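Solute-binding periplasmic protein of iron/siderophore ABC transporter (Yersinia pestis, PDB 6B2Y) probably binds a chelated metal such as an iron-siderophore complex in the periplasm and delivers it to an ABC transporter for uptake. Local coordinates at residues Leu60-Leu65 with Asp163-Pro168; Pro130-Phe135 with Lys181-Glu186; Gly240-Gln245 with Val340-Ser345. All blocks are in the same frame, centred on the assembly; numbering follows the deposited sequence.

Interaction 1 of 3, residues Leu60-Leu65 with Asp163-Pro168; sequences LGEGRL and DFRNSP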
ATOM      1  N   LEU A  60      11.558   3.343 -11.801  1.00 23.03           N
ATOM      2  CA  LEU A  60      10.959   2.957 -10.528  1.00 24.74           C
ATOM      3  C   LEU A  60      11.783   1.824  -9.926  1.00 21.76           C
ATOM      4  O   LEU A  60      11.712   0.680 -10.394  1.00 22.55           O
ATOM      5  CB  LEU A  60       9.498   2.565 -10.724  1.00 24.49           C
ATOM      6  CG  LEU A  60       8.657   3.726 -11.272  1.00 24.11           C
ATOM      7  CD1 LEU A  60       7.224   3.288 -11.425  1.00 21.71           C
ATOM      8  CD2 LEU A  60       8.772   4.967 -10.357  1.00 23.11           C
ATOM      9  N   GLY A  61      12.556   2.146  -8.884  1.00 20.98           N
ATOM     10  CA  GLY A  61      13.424   1.169  -8.234  1.00 23.12           C
ATOM     11  C   GLY A  61      12.679   0.109  -7.445  1.00 28.89           C
ATOM     12  O   GLY A  61      13.236  -0.968  -7.191  1.00 27.39           O
ATOM     13  N   GLU A  62      11.455   0.412  -7.015  1.00 25.62           N
ATOM     14  CA  GLU A  62      10.490  -0.561  -6.506  1.00 25.18           C
ATOM     15  C   GLU A  62       9.222  -0.420  -7.340  1.00 22.41           C
ATOM     16  O   GLU A  62       8.680   0.682  -7.468  1.00 21.48           O
ATOM     17  CB  GLU A  62      10.212  -0.327  -5.014  1.00 27.06           C
ATOM     18  CG  GLU A  62      11.496  -0.139  -4.210  1.00 30.03           C
ATOM     19  CD  GLU A  62      11.276   0.210  -2.748  1.00 30.16           C
ATOM     20  OE1 GLU A  62      10.117   0.172  -2.274  1.00 32.96           O
ATOM     21  OE2 GLU A  62      12.285   0.492  -2.067  1.00 33.19           O
ATOM     22  N   GLY A  63       8.764  -1.527  -7.930  1.00 24.04           N
ATOM     23  CA  GLY A  63       7.737  -1.431  -8.960  1.00 23.59           C
ATOM     24  C   GLY A  63       6.449  -0.804  -8.460  1.00 21.96           C
ATOM     25  O   GLY A  63       5.785  -0.053  -9.183  1.00 23.82           O
ATOM     26  N   ARG A  64       6.085  -1.089  -7.219  1.00 23.94           N
ATOM     27  CA  ARG A  64       4.815  -0.606  -6.704  1.00 21.59           C
ATOM     28  C   ARG A  64       4.850   0.879  -6.346  1.00 20.54           C
ATOM     29  O   ARG A  64       3.811   1.435  -5.985  1.00 18.39           O
ATOM     30  CB  ARG A  64       4.388  -1.480  -5.525  1.00 22.36           C
ATOM     31  CG  ARG A  64       3.866  -2.858  -6.018  1.00 23.62           C
ATOM     32  CD  ARG A  64       3.719  -3.857  -4.896  1.00 28.90           C
ATOM     33  NE  ARG A  64       5.014  -4.298  -4.391  1.00 33.62           N
ATOM     34  CZ  ARG A  64       5.174  -5.090  -3.334  1.00 37.10           C
ATOM     35  NH1 ARG A  64       4.118  -5.528  -2.660  1.00 37.17           N
ATOM     36  NH2 ARG A  64       6.392  -5.444  -2.948  1.00 39.19           N
ATOM     37  N   LEU A  65       5.991   1.553  -6.505  1.00 22.53           N
ATOM     38  CA  LEU A  65       5.978   3.016  -6.461  1.00 19.93           C
ATOM     39  C   LEU A  65       5.183   3.603  -7.614  1.00 20.02           C
ATOM     40  O   LEU A  65       4.891   4.804  -7.613  1.00 19.60           O
ATOM     41  CB  LEU A  65       7.414   3.557  -6.452  1.00 21.12           C
ATOM     42  CG  LEU A  65       8.076   3.325  -5.089  1.00 25.76           C
ATOM     43  CD1 LEU A  65       9.563   3.681  -5.088  1.00 26.34           C
ATOM     44  CD2 LEU A  65       7.317   4.092  -3.984  1.00 29.39           C
ATOM     45  N   ASP A 163       8.768   7.372   1.391  1.00 14.97           N
ATOM     46  CA  ASP A 163       8.316   6.342   2.321  1.00 16.03           C
ATOM     47  C   ASP A 163       6.800   6.383   2.471  1.00 15.47           C
ATOM     48  O   ASP A 163       6.239   7.407   2.887  1.00 15.72           O
ATOM     49  CB  ASP A 163       8.950   6.488   3.705  1.00 17.52           C
ATOM     50  CG  ASP A 163       8.414   5.444   4.685  1.00 18.05           C
ATOM     51  OD1 ASP A 163       8.450   4.245   4.348  1.00 17.80           O
ATOM     52  OD2 ASP A 163       7.928   5.836   5.771  1.00 20.93           O
ATOM     53  N   PHE A 164       6.163   5.251   2.158  1.00 16.44           N
ATOM     54  CA  PHE A 164       4.764   4.960   2.464  1.00 16.69           C
ATOM     55  C   PHE A 164       4.628   3.732   3.343  1.00 19.83           C
ATOM     56  O   PHE A 164       3.499   3.306   3.632  1.00 18.57           O
ATOM     57  CB  PHE A 164       3.961   4.731   1.172  1.00 15.48           C
ATOM     58  CG  PHE A 164       4.053   5.859   0.200  1.00 15.25           C
ATOM     59  CD1 PHE A 164       3.388   7.056   0.451  1.00 16.95           C
ATOM     60  CD2 PHE A 164       4.821   5.730  -0.960  1.00 16.45           C
ATOM     61  CE1 PHE A 164       3.450   8.099  -0.443  1.00 14.51           C
ATOM     62  CE2 PHE A 164       4.899   6.770  -1.859  1.00 16.37           C
ATOM     63  CZ  PHE A 164       4.220   7.960  -1.599  1.00 19.45           C
ATOM     64  N   ARG A 165       5.745   3.149   3.772  1.00 18.96           N
ATOM     65  CA  ARG A 165       5.766   1.836   4.398  1.00 19.45           C
ATOM     66  C   ARG A 165       6.137   1.887   5.870  1.00 16.03           C
ATOM     67  O   ARG A 165       5.476   1.257   6.699  1.00 19.01           O
ATOM     68  CB  ARG A 165       6.762   0.926   3.657  1.00 20.47           C
ATOM     69  CG  ARG A 165       6.490  -0.581   3.875  1.00 23.52           C
ATOM     70  CD  ARG A 165       7.683  -1.447   3.443  1.00 26.54           C
ATOM     71  NE  ARG A 165       8.892  -0.962   4.096  1.00 35.02           N
ATOM     72  CZ  ARG A 165       9.955  -0.496   3.454  1.00 34.86           C
ATOM     73  NH1 ARG A 165       9.977  -0.496   2.124  1.00 36.11           N
ATOM     74  NH2 ARG A 165      11.001  -0.054   4.147  1.00 31.91           N
ATOM     75  N   ASN A 166       7.212   2.598   6.217  1.00 19.21           N
ATOM     76  CA  ASN A 166       7.680   2.600   7.599  1.00 19.09           C
ATOM     77  C   ASN A 166       6.722   3.368   8.494  1.00 17.99           C
ATOM     78  O   ASN A 166       6.216   2.847   9.498  1.00 21.80           O
ATOM     79  CB  ASN A 166       9.080   3.208   7.676  1.00 20.98           C
ATOM     80  CG  ASN A 166      10.110   2.376   6.946  1.00 21.61           C
ATOM     81  OD1 ASN A 166       9.839   1.247   6.558  1.00 22.31           O
ATOM     82  ND2 ASN A 166      11.315   2.926   6.771  1.00 25.44           N
ATOM     83  N   SER A 167       6.467   4.626   8.153  1.00 18.77           N
ATOM     84  CA  SER A 167       5.600   5.488   8.949  1.00 18.74           C
ATOM     85  C   SER A 167       4.659   6.239   8.024  1.00 19.56           C
ATOM     86  O   SER A 167       4.854   7.431   7.754  1.00 21.03           O
ATOM     87  CB  SER A 167       6.445   6.450   9.786  1.00 23.16           C
ATOM     88  OG  SER A 167       7.544   5.735  10.355  1.00 27.82           O
ATOM     89  N   PRO A 168       3.610   5.578   7.527  1.00 19.65           N
ATOM     90  CA  PRO A 168       2.700   6.274   6.603  1.00 18.17           C
ATOM     91  C   PRO A 168       1.950   7.429   7.242  1.00 18.68           C
ATOM     92  O   PRO A 168       1.581   8.368   6.528  1.00 20.64           O
ATOM     93  CB  PRO A 168       1.745   5.164   6.124  1.00 20.71           C
ATOM     94  CG  PRO A 168       1.876   4.056   7.114  1.00 19.27           C
ATOM     95  CD  PRO A 168       3.267   4.146   7.679  1.00 20.12           C
TER
HETATM   96  O   HOH W   1      11.986   0.100   0.613  1.00 36.33           O
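At the carboxyl ends of strands 58-60 and 159-162 in the parallel sheet of the N-terminal lobe, two loops approach each other through Leu65 and Glu62 on one side and Phe164 and Arg165 on the other. Leu65 sets its CD2 methyl near the plane of the Phe164 ring, 4.2 Å from CE2, so the branched chain meets the aromatic edge rather than a face. Phe164 has CG anti to its carbonyl carbon (chi1 -55°), which swings the ring toward Leu65. Ala68, Thr172 and Met176 also touch this ring, and a large flat apolar group suits so buried a place.

Beside this apolar patch the contact turns polar. Glu62 OE1 and Arg165 NH1 stand 4.5 Å apart, too far for a salt bridge, and a water joins the two groups instead. It donates to Glu62 OE2 over 2.7 Å. From Arg165 NH1 it accepts at 2.6 Å, the water oxygen lying in plane at the guanidinium edge. Glu62 OE2 also takes a weak bond from Gly136 N, while Arg165 NH2 is held by the carbonyl of Leu137 and, weakly, by Asn166 OD1. In periplasmic binding proteins such strand-end loops line the cleft between the lobes; Glu62 and Arg165 are partly exposed, which agrees with a water between them.

The second loop owes its shape to Asp163, an Asx turn residue. Its OD1 accepts from Asn166 N at 2.8 Å through the syn lone pair, nearly straight at 173°, and from Arg165 N at 3.0 Å, which arrives from above the carboxylate plane. OD2 takes Ser167 N at 3.0 Å with its own syn lone pair, and Asn171 as well. Four donors round one buried carboxylate would probably keep it ionised.

Interaction 2 of 3, residues Pro130-Phe135 with Lys181-Glu186; sequences PDIAIF and KALHRE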
ATOM      1  N   PRO A 130      17.962   7.183 -17.796  1.00 40.27           N
ATOM      2  CA  PRO A 130      16.983   7.723 -16.850  1.00 33.82           C
ATOM      3  C   PRO A 130      17.370   9.122 -16.385  1.00 31.35           C
ATOM      4  O   PRO A 130      18.551   9.428 -16.206  1.00 33.94           O
ATOM      5  CB  PRO A 130      17.017   6.711 -15.698  1.00 31.92           C
ATOM      6  CG  PRO A 130      18.410   6.206 -15.703  1.00 38.19           C
ATOM      7  CD  PRO A 130      18.858   6.204 -17.150  1.00 37.05           C
ATOM      8  N   ASP A 131      16.348   9.979 -16.226  1.00 31.27           N
ATOM      9  CA  ASP A 131      16.519  11.315 -15.657  1.00 28.36           C
ATOM     10  C   ASP A 131      16.522  11.279 -14.132  1.00 27.69           C
ATOM     11  O   ASP A 131      17.084  12.173 -13.492  1.00 25.10           O
ATOM     12  CB  ASP A 131      15.382  12.250 -16.104  1.00 30.02           C
ATOM     13  CG  ASP A 131      15.392  12.552 -17.593  1.00 34.14           C
ATOM     14  OD1 ASP A 131      16.487  12.603 -18.191  1.00 39.80           O
ATOM     15  OD2 ASP A 131      14.295  12.760 -18.159  1.00 32.28           O
ATOM     16  N   ILE A 132      15.882  10.273 -13.545  1.00 25.86           N
ATOM     17  CA  ILE A 132      15.672  10.190 -12.106  1.00 24.58           C
ATOM     18  C   ILE A 132      15.231   8.768 -11.781  1.00 19.55           C
ATOM     19  O   ILE A 132      14.622   8.091 -12.623  1.00 23.12           O
ATOM     20  CB  ILE A 132      14.624  11.226 -11.650  1.00 22.02           C
ATOM     21  CG1 ILE A 132      14.643  11.400 -10.132  1.00 26.90           C
ATOM     22  CG2 ILE A 132      13.224  10.850 -12.153  1.00 22.94           C
ATOM     23  CD1 ILE A 132      13.950  12.661  -9.673  1.00 26.57           C
ATOM     24  N   ALA A 133      15.543   8.299 -10.574  1.00 22.92           N
ATOM     25  CA  ALA A 133      15.084   7.007 -10.078  1.00 22.70           C
ATOM     26  C   ALA A 133      14.492   7.187  -8.684  1.00 24.19           C
ATOM     27  O   ALA A 133      14.976   8.010  -7.904  1.00 25.15           O
ATOM     28  CB  ALA A 133      16.229   5.984 -10.039  1.00 23.66           C
ATOM     29  N   ILE A 134      13.443   6.431  -8.375  1.00 23.26           N
ATOM     30  CA  ILE A 134      12.738   6.562  -7.099  1.00 23.29           C
ATOM     31  C   ILE A 134      12.823   5.234  -6.362  1.00 20.47           C
ATOM     32  O   ILE A 134      12.595   4.177  -6.966  1.00 22.50           O
ATOM     33  CB  ILE A 134      11.267   6.971  -7.306  1.00 23.59           C
ATOM     34  CG1 ILE A 134      11.172   8.210  -8.208  1.00 27.39           C
ATOM     35  CG2 ILE A 134      10.600   7.218  -5.975  1.00 22.68           C
ATOM     36  CD1 ILE A 134       9.782   8.458  -8.753  1.00 34.53           C
ATOM     37  N   PHE A 135      13.164   5.283  -5.070  1.00 20.06           N
ATOM     38  CA  PHE A 135      13.157   4.110  -4.204  1.00 24.21           C
ATOM     39  C   PHE A 135      12.424   4.421  -2.912  1.00 23.19           C
ATOM     40  O   PHE A 135      12.146   5.577  -2.592  1.00 20.04           O
ATOM     41  CB  PHE A 135      14.572   3.641  -3.845  1.00 24.54           C
ATOM     42  CG  PHE A 135      15.344   3.097  -5.000  1.00 27.44           C
ATOM     43  CD1 PHE A 135      15.948   3.953  -5.909  1.00 28.25           C
ATOM     44  CD2 PHE A 135      15.499   1.731  -5.158  1.00 27.98           C
ATOM     45  CE1 PHE A 135      16.675   3.453  -6.967  1.00 31.14           C
ATOM     46  CE2 PHE A 135      16.228   1.235  -6.210  1.00 32.79           C
ATOM     47  CZ  PHE A 135      16.816   2.091  -7.109  1.00 30.36           C
ATOM     48  N   LYS A 181       7.542  17.646  -6.454  1.00 19.02           N
ATOM     49  CA  LYS A 181       8.670  18.526  -6.738  1.00 19.17           C
ATOM     50  C   LYS A 181       9.689  17.854  -7.656  1.00 21.00           C
ATOM     51  O   LYS A 181      10.154  18.461  -8.635  1.00 20.34           O
ATOM     52  CB  LYS A 181       9.310  18.970  -5.417  1.00 17.67           C
ATOM     53  CG  LYS A 181      10.400  20.024  -5.551  1.00 20.04           C
ATOM     54  CD  LYS A 181      10.804  20.578  -4.206  1.00 19.24           C
ATOM     55  CE  LYS A 181      11.860  21.652  -4.363  1.00 19.30           C
ATOM     56  NZ  LYS A 181      12.292  22.264  -3.064  1.00 18.99           N
ATOM     57  N   ALA A 182      10.050  16.601  -7.360  1.00 18.39           N
ATOM     58  CA  ALA A 182      11.080  15.919  -8.134  1.00 22.64           C
ATOM     59  C   ALA A 182      10.615  15.601  -9.546  1.00 21.63           C
ATOM     60  O   ALA A 182      11.438  15.523 -10.460  1.00 21.81           O
ATOM     61  CB  ALA A 182      11.499  14.625  -7.434  1.00 22.26           C
ATOM     62  N   LEU A 183       9.318  15.398  -9.746  1.00 21.81           N
ATOM     63  CA  LEU A 183       8.807  15.019 -11.058  1.00 21.63           C
ATOM     64  C   LEU A 183       8.097  16.165 -11.757  1.00 23.18           C
ATOM     65  O   LEU A 183       7.474  15.943 -12.801  1.00 23.47           O
ATOM     66  CB  LEU A 183       7.870  13.824 -10.933  1.00 20.36           C
ATOM     67  CG  LEU A 183       8.506  12.639 -10.212  1.00 21.84           C
ATOM     68  CD1 LEU A 183       7.530  11.508 -10.043  1.00 24.32           C
ATOM     69  CD2 LEU A 183       9.742  12.188 -10.999  1.00 25.61           C
ATOM     70  N   HIS A 184       8.157  17.372 -11.184  1.00 22.84           N
ATOM     71  CA  HIS A 184       7.597  18.577 -11.787  1.00 24.05           C
ATOM     72  C   HIS A 184       6.093  18.431 -12.026  1.00 22.26           C
ATOM     73  O   HIS A 184       5.567  18.766 -13.086  1.00 24.24           O
ATOM     74  CB  HIS A 184       8.355  18.931 -13.068  1.00 22.10           C
ATOM     75  CG  HIS A 184       9.814  19.131 -12.842  1.00 24.45           C
ATOM     76  ND1 HIS A 184      10.310  20.158 -12.064  1.00 27.79           N
ATOM     77  CD2 HIS A 184      10.889  18.429 -13.269  1.00 27.60           C
ATOM     78  CE1 HIS A 184      11.627  20.085 -12.031  1.00 30.23           C
ATOM     79  NE2 HIS A 184      12.004  19.038 -12.743  1.00 26.48           N
ATOM     80  N   ARG A 185       5.393  17.939 -11.009  1.00 21.42           N
ATOM     81  CA  ARG A 185       3.932  17.868 -10.992  1.00 20.80           C
ATOM     82  C   ARG A 185       3.395  18.402  -9.662  1.00 18.76           C
ATOM     83  O   ARG A 185       2.596  17.758  -8.978  1.00 20.05           O
ATOM     84  CB  ARG A 185       3.457  16.439 -11.232  1.00 22.99           C
ATOM     85  CG  ARG A 185       3.894  15.865 -12.574  1.00 21.14           C
ATOM     86  CD  ARG A 185       3.084  16.479 -13.710  1.00 24.88           C
ATOM     87  NE  ARG A 185       3.329  15.792 -14.979  1.00 29.32           N
ATOM     88  CZ  ARG A 185       4.376  16.030 -15.767  1.00 26.72           C
ATOM     89  NH1 ARG A 185       5.277  16.925 -15.410  1.00 27.79           N
ATOM     90  NH2 ARG A 185       4.526  15.361 -16.908  1.00 26.79           N
ATOM     91  N   GLU A 186       3.821  19.611  -9.298  1.00 22.34           N
ATOM     92  CA  GLU A 186       3.522  20.136  -7.963  1.00 20.78           C
ATOM     93  C   GLU A 186       2.023  20.336  -7.741  1.00 22.96           C
ATOM     94  O   GLU A 186       1.516  20.109  -6.636  1.00 20.32           O
ATOM     95  CB  GLU A 186       4.268  21.453  -7.746  1.00 24.01           C
ATOM     96  CG  GLU A 186       5.762  21.289  -7.565  1.00 22.45           C
ATOM     97  CD  GLU A 186       6.557  21.417  -8.854  1.00 28.63           C
ATOM     98  OE1 GLU A 186       7.771  21.682  -8.736  1.00 30.62           O
ATOM     99  OE2 GLU A 186       5.986  21.256  -9.974  1.00 28.73           O
TER
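Strand 132-136 runs past the carboxyl end of helix 168-182 with the CA atoms of Ile132 and Ala182 8.3 Å apart, a spacing bridged by side chains, with no backbone hydrogen bond between the two segments. Ile132 and Ile134, two residues apart on an extended chain, project to the same face; beta-branched isoleucine suits an extended strand, and its apolar branches suit the buried face. Ile132 sends its longer branch anti to the backbone N (chi1 -166°), which carries CD1 to within 3.9 Å of Ala182 CB. The small alanine lets the helix end come close. The same CD1 lies 3.9 Å from Ala182 O, a buried carbonyl oxygen with no polar partner in the model.

Leu183, the first residue to leave helical geometry, divides its two methyls between the isoleucines. It and Ile132 cross obliquely, Leu183 CD2 3.9 Å from Ile132 CG2, while Leu183 CD1 and Ile134 CD1 meet tip to tip at 4.0 Å. After it, His184 takes a left-handed backbone conformation that turns the chain, and a weak bond from His184 N to Lys181 O closes the helix end.

Ile58 of strand 58-60 touches both isoleucines and Leu183. On the other face of the sheet, Ala133 and Phe135 pack on helix 147-154, so helices flank this strand on its two faces in the layered alpha/beta manner.

Interaction 3 of 3, residues Gly240-Gln245 with Val340-Ser345; sequences GDFIDQ and VLAIQS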
ATOM      1  N   GLY A 240      -0.078  -0.485  11.388  1.00 17.18           N
ATOM      2  CA  GLY A 240      -0.322  -0.006  12.739  1.00 20.91           C
ATOM      3  C   GLY A 240      -0.744   1.450  12.768  1.00 21.16           C
ATOM      4  O   GLY A 240      -1.611   1.843  13.554  1.00 20.29           O
ATOM      5  N   ASP A 241      -0.139   2.277  11.901  1.00 18.94           N
ATOM      6  CA  ASP A 241      -0.552   3.675  11.798  1.00 21.00           C
ATOM      7  C   ASP A 241      -2.027   3.793  11.423  1.00 23.80           C
ATOM      8  O   ASP A 241      -2.725   4.706  11.890  1.00 19.45           O
ATOM      9  CB  ASP A 241       0.310   4.405  10.754  1.00 19.54           C
ATOM     10  CG  ASP A 241       1.683   4.787  11.284  1.00 22.31           C
ATOM     11  OD1 ASP A 241       1.972   4.497  12.469  1.00 21.77           O
ATOM     12  OD2 ASP A 241       2.468   5.392  10.516  1.00 20.21           O
ATOM     13  N   PHE A 242      -2.510   2.916  10.537  1.00 20.31           N
ATOM     14  CA  PHE A 242      -3.916   2.997  10.136  1.00 19.59           C
ATOM     15  C   PHE A 242      -4.832   2.590  11.275  1.00 19.26           C
ATOM     16  O   PHE A 242      -5.915   3.169  11.444  1.00 19.01           O
ATOM     17  CB  PHE A 242      -4.200   2.099   8.928  1.00 19.95           C
ATOM     18  CG  PHE A 242      -3.218   2.256   7.797  1.00 18.64           C
ATOM     19  CD1 PHE A 242      -2.546   3.452   7.587  1.00 26.15           C
ATOM     20  CD2 PHE A 242      -2.997   1.195   6.920  1.00 24.31           C
ATOM     21  CE1 PHE A 242      -1.643   3.580   6.535  1.00 22.90           C
ATOM     22  CE2 PHE A 242      -2.105   1.319   5.878  1.00 24.83           C
ATOM     23  CZ  PHE A 242      -1.426   2.500   5.693  1.00 22.79           C
ATOM     24  N   ILE A 243      -4.439   1.563  12.025  1.00 19.14           N
ATOM     25  CA  ILE A 243      -5.204   1.174  13.206  1.00 19.55           C
ATOM     26  C   ILE A 243      -5.333   2.350  14.169  1.00 19.77           C
ATOM     27  O   ILE A 243      -6.440   2.679  14.625  1.00 20.84           O
ATOM     28  CB  ILE A 243      -4.551  -0.040  13.882  1.00 18.40           C
ATOM     29  CG1 ILE A 243      -4.693  -1.261  12.970  1.00 20.19           C
ATOM     30  CG2 ILE A 243      -5.188  -0.321  15.246  1.00 24.27           C
ATOM     31  CD1 ILE A 243      -3.884  -2.456  13.454  1.00 23.67           C
ATOM     32  N   ASP A 244      -4.203   3.003  14.475  1.00 21.13           N
ATOM     33  CA  ASP A 244      -4.191   4.167  15.365  1.00 23.69           C
ATOM     34  C   ASP A 244      -5.164   5.240  14.885  1.00 23.40           C
ATOM     35  O   ASP A 244      -6.012   5.711  15.652  1.00 25.07           O
ATOM     36  CB  ASP A 244      -2.775   4.766  15.472  1.00 23.55           C
ATOM     37  CG  ASP A 244      -1.755   3.821  16.107  1.00 24.56           C
ATOM     38  OD1 ASP A 244      -2.121   2.735  16.601  1.00 27.46           O
ATOM     39  OD2 ASP A 244      -0.550   4.168  16.106  1.00 28.66           O
ATOM     40  N   GLN A 245      -5.040   5.662  13.620  1.00 21.04           N
ATOM     41  CA  GLN A 245      -5.877   6.751  13.130  1.00 20.25           C
ATOM     42  C   GLN A 245      -7.345   6.363  13.102  1.00 21.15           C
ATOM     43  O   GLN A 245      -8.220   7.225  13.243  1.00 23.77           O
ATOM     44  CB  GLN A 245      -5.439   7.181  11.727  1.00 22.92           C
ATOM     45  CG  GLN A 245      -4.084   7.866  11.693  1.00 25.83           C
ATOM     46  CD  GLN A 245      -3.657   8.226  10.275  1.00 28.12           C
ATOM     47  OE1 GLN A 245      -3.821   9.363   9.842  1.00 30.13           O
ATOM     48  NE2 GLN A 245      -3.098   7.257   9.556  1.00 28.88           N
ATOM     49  N   VAL A 340      -5.352   5.823   2.348  1.00 16.21           N
ATOM     50  CA  VAL A 340      -6.503   6.436   3.014  1.00 18.84           C
ATOM     51  C   VAL A 340      -7.723   5.526   2.900  1.00 20.29           C
ATOM     52  O   VAL A 340      -8.606   5.538   3.771  1.00 18.83           O
ATOM     53  CB  VAL A 340      -6.773   7.852   2.458  1.00 18.61           C
ATOM     54  CG1 VAL A 340      -6.976   7.846   0.950  1.00 20.61           C
ATOM     55  CG2 VAL A 340      -7.979   8.524   3.174  1.00 19.24           C
ATOM     56  N   LEU A 341      -7.795   4.708   1.842  1.00 19.04           N
ATOM     57  CA  LEU A 341      -8.921   3.787   1.737  1.00 19.38           C
ATOM     58  C   LEU A 341      -8.881   2.722   2.818  1.00 19.28           C
ATOM     59  O   LEU A 341      -9.934   2.263   3.280  1.00 19.01           O
ATOM     60  CB  LEU A 341      -8.946   3.139   0.354  1.00 17.32           C
ATOM     61  CG  LEU A 341      -9.091   4.158  -0.774  1.00 20.72           C
ATOM     62  CD1 LEU A 341      -8.775   3.521  -2.126  1.00 19.88           C
ATOM     63  CD2 LEU A 341     -10.475   4.759  -0.775  1.00 22.99           C
ATOM     64  N   ALA A 342      -7.687   2.309   3.244  1.00 18.26           N
ATOM     65  CA  ALA A 342      -7.608   1.372   4.356  1.00 20.37           C
ATOM     66  C   ALA A 342      -7.949   2.053   5.675  1.00 21.27           C
ATOM     67  O   ALA A 342      -8.606   1.460   6.542  1.00 22.94           O
ATOM     68  CB  ALA A 342      -6.211   0.748   4.423  1.00 22.17           C
ATOM     69  N   ILE A 343      -7.504   3.298   5.858  1.00 19.22           N
ATOM     70  CA  ILE A 343      -7.828   4.005   7.096  1.00 17.90           C
ATOM     71  C   ILE A 343      -9.335   4.130   7.265  1.00 22.43           C
ATOM     72  O   ILE A 343      -9.880   3.876   8.355  1.00 20.68           O
ATOM     73  CB  ILE A 343      -7.145   5.377   7.115  1.00 17.76           C
ATOM     74  CG1 ILE A 343      -5.622   5.207   7.171  1.00 19.09           C
ATOM     75  CG2 ILE A 343      -7.648   6.203   8.283  1.00 22.14           C
ATOM     76  CD1 ILE A 343      -4.902   6.521   6.815  1.00 17.08           C
ATOM     77  N   GLN A 344     -10.032   4.484   6.186  1.00 21.60           N
ATOM     78  CA  GLN A 344     -11.484   4.644   6.244  1.00 20.65           C
ATOM     79  C   GLN A 344     -12.173   3.304   6.458  1.00 23.74           C
ATOM     80  O   GLN A 344     -13.144   3.215   7.226  1.00 21.67           O
ATOM     81  CB  GLN A 344     -12.001   5.311   4.970  1.00 21.34           C
ATOM     82  CG  GLN A 344     -11.674   6.790   4.849  1.00 20.00           C
ATOM     83  CD  GLN A 344     -12.383   7.427   3.673  1.00 19.19           C
ATOM     84  OE1 GLN A 344     -12.962   6.733   2.829  1.00 24.80           O
ATOM     85  NE2 GLN A 344     -12.344   8.735   3.605  1.00 19.84           N
ATOM     86  N   SER A 345     -11.694   2.250   5.789  1.00 21.89           N
ATOM     87  CA  SER A 345     -12.296   0.930   5.970  1.00 21.98           C
ATOM     88  C   SER A 345     -12.115   0.434   7.402  1.00 24.63           C
ATOM     89  O   SER A 345     -13.059  -0.093   8.006  1.00 26.44           O
ATOM     90  CB  SER A 345     -11.694  -0.074   4.983  1.00 23.00           C
ATOM     91  OG  SER A 345     -12.175   0.162   3.673  1.00 27.00           O
TER
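Phe242 and Ile343 form the tight part of the contact between helices 239-245 and 340-350, whose short segments approach to 8.7 Å at a crossing angle of -45°. The CA atoms of these two residues lie 5.1 Å apart, a closeness that places the isoleucine directly beside the phenylalanine. Ile343 CG1 rests 3.6 Å from Phe242 CD1 and 3.8 Å from Phe242 CB, the two side chains crossing at about a right angle. The longer branch of Ile343 stands anti to the carbonyl carbon (chi1 -66°), which directs CG1 and CD1 toward the phenylalanine. On the other ortho carbon, Phe242 CD2, the methyl of Ala342 arrives obliquely at 4.1 Å; a short side chain there leaves room for the broad ring.

The contact loosens at Gln245 in burial rather than in distance. This residue is partly exposed, gives less surface to the contact than Phe242 and makes no hydrogen bond across the helices. Its chain, extended beyond CG, crosses Ile343 at a slant and brings NE2 to 3.4 Å from Ile343 CD1, a short approach of a polar atom to an apolar one. The amide nitrogen thus lies against the isoleucine methyl, while its polar need is met weakly by Asp241 O, one turn back. A long polar chain suits this partly exposed border, and a bound sodium ion lies about 6 Å from the side chain.

Pro168, at the start of helix 168-182, packs against the Phe242 ring, and the long helix 186-207 packs on Gln245 and Val340. Helices of the second lobe gathered on one long helix that spans both lobes are typical of the siderophore and metal-chelate binding proteins of this fold.

Interactions 1 and 2 share the parallel sheet of the first lobe and touch directly: Gly61 N probably bonds Ile134 O, and Leu65 packs on Ile134 and Phe135. Interaction 2, about 20 Å from the centre of the chain, is wholly apolar and buried; interaction 1 sits at the strand ends, half apolar and half charged with a bridging water. Interaction 3 belongs to the second lobe and is largely apolar helix packing with a polar border. It meets interaction 1 where Pro168 lies against Asp241, whereas interactions 2 and 3 stay about 16 Å apart at their nearest atoms. Helix 168-182 therefore begins near interactions 1 and 3 and ends in interaction 2.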